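Local coordinates for protein ArCE4A (Arthrobacter sp. AW19M34-1, PDB 5LFZ) that probably removes N-acetyl groups from polysaccharides as a metal-dependent deacetylase of carbohydrate esterase family 4, at residues A[86-89]-A[90-93]; A[129-132]-A[133-136]. All blocks are in the same frame, centred on the assembly; numbering follows the deposited sequence.

Contacts 1 and 2 follow each other along the chain, contact 1 in the loop between strand 78-81 and helix 94-112, contact 2 where helix 128-131 runs on toward strand 138-139. Their centres are about 12 Å apart and the two touch. Ile89 CD1 of contact 1 lies 3.7 Å from Ile134 CD1 of contact 2, and the backbone Thr90 O packs at 3.4 Å from Tyr130 OH. Contact 1 holds a nickel ligand, His86, which binds the ion together with Asp33 and His82. Contact 2 lies farther from the metal, the Ile134 side chain about 14 Å from the nickel, and touches the loop through Ile89 and Thr90.

Contact 1 (A[86-89]-A[90-93]); sequences HKDI and TKLT. With NI (nickel (II) ion), chain B.
Asp88 and Thr90 meet through a single carboxylate oxygen. Asp88 OD1 accepts from Thr90 OG1 at 2.6 Å and from Thr90 N at 2.9 Å, both donors lying on the same face of the carboxylate: the hydroxyl stands well above the plane, while the amide arrives on the anti side with less tilt. The carboxylate is swung forward over the chain because CG stands opposite the backbone N (chi1 -179°), and Thr90 OG1 sits between its own N and carbonyl carbon (chi1 71°), beside the amide that shares its acceptor. The hydrogen bond from Thr90 N closes an Asx turn, and backbone bonds from Lys91 N to Asp88 O and from Leu92 N to Ile89 O continue it as 3-10 turns. Replacing Asp88 by an alanine would probably leave Thr90 OG1 and N without their common acceptor and set the threonine hydroxyl free to turn.

Lys91 passes Asp88 at about a right angle, its extended chain bringing CE to 3.7 Å from Asp88 CB. One water accepts from Asp88 N at 2.9 Å and from Lys91 NZ at 3.0 Å, tying the ammonium end to the backbone. Leu92 points back at the turn, its CG 3.8 Å from Asp88 O, and also packs on Ile97 and Glu100 of helix 94-112, which Thr93 caps at its start.

At the other end of the stretch His86 NE2 binds nickel at 2.1 Å; three waters, His82 and Asp33 complete six ligands. His82 and His86 fit the histidine motif of this deacetylase family. Asp88 OD2 stays 5.2 Å from Lys91 NZ, too far for a salt bridge, so any attraction is likely to be weak, and the turn rests on two neutral donors sharing a probably charged carboxylate oxygen and on two backbone bonds.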
loop_
_atom_site.group_PDB
_atom_site.type_symbol
_atom_site.label_atom_id
_atom_site.label_comp_id
_atom_site.label_asym_id
_atom_site.label_seq_id
_atom_site.Cartn_x
_atom_site.Cartn_y
_atom_site.Cartn_z
ATOM N N HIS A 86 4.128 12.567 5.444
ATOM C CA HIS A 86 4.845 12.221 4.209
ATOM C C HIS A 86 6.235 12.839 4.113
ATOM O O HIS A 86 6.660 13.277 3.042
ATOM C CB HIS A 86 4.026 12.619 2.972
ATOM C CG HIS A 86 4.331 11.791 1.759
ATOM N ND1 HIS A 86 5.353 12.095 0.886
ATOM C CD2 HIS A 86 3.757 10.659 1.285
ATOM C CE1 HIS A 86 5.392 11.191 -0.076
ATOM N NE2 HIS A 86 4.432 10.310 0.141
ATOM N N LYS A 87 6.952 12.866 5.225
ATOM C CA LYS A 87 8.329 13.337 5.203
ATOM C C LYS A 87 9.288 12.176 4.931
ATOM O O LYS A 87 9.069 11.051 5.381
ATOM C CB LYS A 87 8.681 14.038 6.521
ATOM C CG LYS A 87 7.942 15.356 6.719
ATOM C CD LYS A 87 8.178 15.963 8.092
ATOM C CE LYS A 87 7.319 17.210 8.273
ATOM N NZ LYS A 87 7.538 17.890 9.580
ATOM N N ASP A 88 10.333 12.456 4.159
ATOM C CA ASP A 88 11.456 11.542 3.982
ATOM C C ASP A 88 12.041 11.253 5.363
ATOM O O ASP A 88 12.559 12.160 6.010
ATOM C CB ASP A 88 12.489 12.184 3.041
ATOM C CG ASP A 88 13.703 11.303 2.766
ATOM O OD1 ASP A 88 14.019 10.389 3.557
ATOM O OD2 ASP A 88 14.377 11.564 1.741
ATOM N N ILE A 89 11.963 10.002 5.812
ATOM C CA ILE A 89 12.357 9.679 7.180
ATOM C C ILE A 89 13.858 9.840 7.385
ATOM O O ILE A 89 14.313 9.990 8.517
ATOM C CB ILE A 89 11.961 8.240 7.594
ATOM C CG1 ILE A 89 12.798 7.207 6.842
ATOM C CG2 ILE A 89 10.471 8.003 7.389
ATOM C CD1 ILE A 89 12.556 5.789 7.293
ATOM N N THR A 90 14.629 9.818 6.301
ATOM C CA THR A 90 16.081 9.943 6.425
ATOM C C THR A 90 16.484 11.388 6.702
ATOM O O THR A 90 17.644 11.672 6.986
ATOM C CB THR A 90 16.822 9.445 5.167
ATOM O OG1 THR A 90 16.610 10.359 4.082
ATOM C CG2 THR A 90 16.343 8.056 4.772
ATOM N N LYS A 91 15.517 12.297 6.619
ATOM C CA LYS A 91 15.748 13.696 6.953
ATOM C C LYS A 91 15.534 13.960 8.434
ATOM O O LYS A 91 15.787 15.062 8.913
ATOM C CB LYS A 91 14.816 14.616 6.164
ATOM C CG LYS A 91 14.984 14.633 4.659
ATOM C CD LYS A 91 14.004 15.646 4.077
ATOM C CE LYS A 91 13.912 15.580 2.568
ATOM N NZ LYS A 91 12.818 16.468 2.081
ATOM N N LEU A 92 15.050 12.955 9.157
ATOM C CA LEU A 92 14.562 13.185 10.513
ATOM C C LEU A 92 15.481 12.675 11.614
ATOM O O LEU A 92 16.364 11.847 11.386
ATOM C CB LEU A 92 13.182 12.548 10.683
ATOM C CG LEU A 92 12.131 12.998 9.666
ATOM C CD1 LEU A 92 10.823 12.286 9.922
ATOM C CD2 LEU A 92 11.944 14.508 9.717
ATOM N N THR A 93 15.249 13.193 12.813
ATOM C CA THR A 93 15.914 12.716 14.015
ATOM C C THR A 93 15.242 11.445 14.508
ATOM O O THR A 93 14.216 11.027 13.973
ATOM C CB THR A 93 15.874 13.766 15.135
ATOM O OG1 THR A 93 14.508 14.046 15.473
ATOM C CG2 THR A 93 16.557 15.048 14.693
HETATM NI NI NI B . 3.798 8.616 -0.862
HETATM O O HOH W 1 10.323 15.184 3.088
HETATM O O HOH W 2 4.135 7.272 -2.219
HETATM O O HOH W 3 5.877 8.231 -1.229
HETATM O O HOH W 4 3.813 9.774 -2.605
#

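Contact 2 (A[129-132]-A[133-136]); sequences VYDR and LIPY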
loop_
_atom_site.group_PDB
_atom_site.type_symbol
_atom_site.label_atom_id
_atom_site.label_comp_id
_atom_site.label_asym_id
_atom_site.label_seq_id
_atom_site.Cartn_x
_atom_site.Cartn_y
_atom_site.Cartn_z
ATOM N N VAL A 129 20.287 2.627 9.449
ATOM C CA VAL A 129 20.378 3.375 10.697
ATOM C C VAL A 129 19.022 3.976 11.092
ATOM O O VAL A 129 18.752 4.191 12.275
ATOM C CB VAL A 129 21.456 4.487 10.602
ATOM C CG1 VAL A 129 21.027 5.584 9.641
ATOM C CG2 VAL A 129 21.761 5.061 11.974
ATOM N N TYR A 130 18.160 4.220 10.108
ATOM C CA TYR A 130 16.826 4.750 10.377
ATOM C C TYR A 130 15.819 3.622 10.558
ATOM O O TYR A 130 14.954 3.682 11.431
ATOM C CB TYR A 130 16.365 5.673 9.242
ATOM C CG TYR A 130 17.393 6.693 8.828
ATOM C CD1 TYR A 130 17.571 7.863 9.556
ATOM C CD2 TYR A 130 18.185 6.491 7.706
ATOM C CE1 TYR A 130 18.514 8.797 9.186
ATOM C CE2 TYR A 130 19.131 7.422 7.327
ATOM C CZ TYR A 130 19.288 8.572 8.068
ATOM O OH TYR A 130 20.227 9.504 7.695
ATOM N N ASP A 131 15.947 2.589 9.731
ATOM C CA ASP A 131 14.958 1.516 9.674
ATOM C C ASP A 131 14.858 0.766 10.996
ATOM O O ASP A 131 13.801 0.243 11.345
ATOM C CB ASP A 131 15.293 0.541 8.543
ATOM C CG ASP A 131 15.416 1.232 7.196
ATOM O OD1 ASP A 131 14.986 2.398 7.088
ATOM O OD2 ASP A 131 15.939 0.610 6.249
ATOM N N ARG A 132 15.959 0.736 11.737
ATOM C CA ARG A 132 16.003 0.034 13.015
ATOM C C ARG A 132 15.012 0.622 14.024
ATOM O O ARG A 132 14.673 -0.017 15.022
ATOM C CB ARG A 132 17.422 0.074 13.584
ATOM C CG ARG A 132 17.824 1.436 14.101
ATOM C CD ARG A 132 19.327 1.593 14.154
ATOM N NE ARG A 132 19.697 2.894 14.701
ATOM C CZ ARG A 132 19.932 3.110 15.990
ATOM N NH1 ARG A 132 19.845 2.107 16.850
ATOM N NH2 ARG A 132 20.259 4.322 16.417
ATOM N N LEU A 133 14.543 1.836 13.751
ATOM C CA LEU A 133 13.592 2.517 14.625
ATOM C C LEU A 133 12.141 2.220 14.253
ATOM O O LEU A 133 11.216 2.647 14.943
ATOM C CB LEU A 133 13.829 4.025 14.584
ATOM C CG LEU A 133 15.211 4.500 15.025
ATOM C CD1 LEU A 133 15.298 6.018 14.954
ATOM C CD2 LEU A 133 15.506 3.996 16.433
ATOM N N ILE A 134 11.944 1.492 13.163
ATOM C CA ILE A 134 10.597 1.225 12.672
ATOM C C ILE A 134 10.167 -0.184 13.061
ATOM O O ILE A 134 10.817 -1.163 12.695
ATOM C CB ILE A 134 10.526 1.419 11.151
ATOM C CG1 ILE A 134 10.768 2.894 10.815
ATOM C CG2 ILE A 134 9.179 0.971 10.603
ATOM C CD1 ILE A 134 11.221 3.126 9.414
ATOM N N PRO A 135 9.059 -0.289 13.807
ATOM C CA PRO A 135 8.632 -1.543 14.435
ATOM C C PRO A 135 7.922 -2.497 13.477
ATOM O O PRO A 135 7.345 -3.489 13.924
ATOM C CB PRO A 135 7.678 -1.064 15.529
ATOM C CG PRO A 135 7.053 0.156 14.948
ATOM C CD PRO A 135 8.117 0.811 14.086
ATOM N N TYR A 136 7.971 -2.192 12.182
ATOM C CA TYR A 136 7.287 -2.969 11.150
ATOM C C TYR A 136 8.239 -3.268 9.998
ATOM O O TYR A 136 9.213 -2.547 9.800
ATOM C CB TYR A 136 6.060 -2.208 10.610
ATOM C CG TYR A 136 5.179 -1.597 11.678
ATOM C CD1 TYR A 136 4.566 -2.396 12.630
ATOM C CD2 TYR A 136 4.957 -0.223 11.732
ATOM C CE1 TYR A 136 3.765 -1.854 13.611
ATOM C CE2 TYR A 136 4.146 0.333 12.717
ATOM C CZ TYR A 136 3.553 -0.492 13.653
ATOM O OH TYR A 136 2.750 0.015 14.657
#
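Residues 129-136 make a local turn contact at the end of the chain's short helix 128-131, where Tyr130 and Asp131 offer their carbonyls to the loop that leads to strand 138-139. Leu133 N donates to Tyr130 O at 3.0 Å, and Ile134 N donates to Asp131 O at 2.9 Å. Both bonds are fairly straight, although each donor stands above the plane of the carbonyl it uses.

The second bond closes a type I beta turn from Asp131 to Ile134, with Arg132 and Leu133 at its corners. Their side chains lie side by side and point the same way, Leu133 CD2 coming to 4.2 Å from Arg132 CG. In Arg132, CG is placed between the backbone N and the carbonyl carbon (chi1 72°), which folds the extended chain back along the helix and lets NE reach Val129 O at 2.9 Å; that bond is bent (N-H...O 133°), with Val129 O lying somewhat out of the guanidinium plane.

Leu133 also packs on Ala94 and Ile97 of helix 94-112. Ile134 lies along the Asp131 backbone, CB 3.5 Å from Asp131 O and CD1 4.1 Å from Asp131 CA, and also touches Leu119. The Asp131 carboxylate turns back to the residues just before the helix, bonding His126 ND1 through OD2 and Gly127 N through OD1. Val129 CG1 rests 3.5 Å above one face of the Tyr130 ring, toward its rim, and the Tyr130 side chain packs on Ile97 as well.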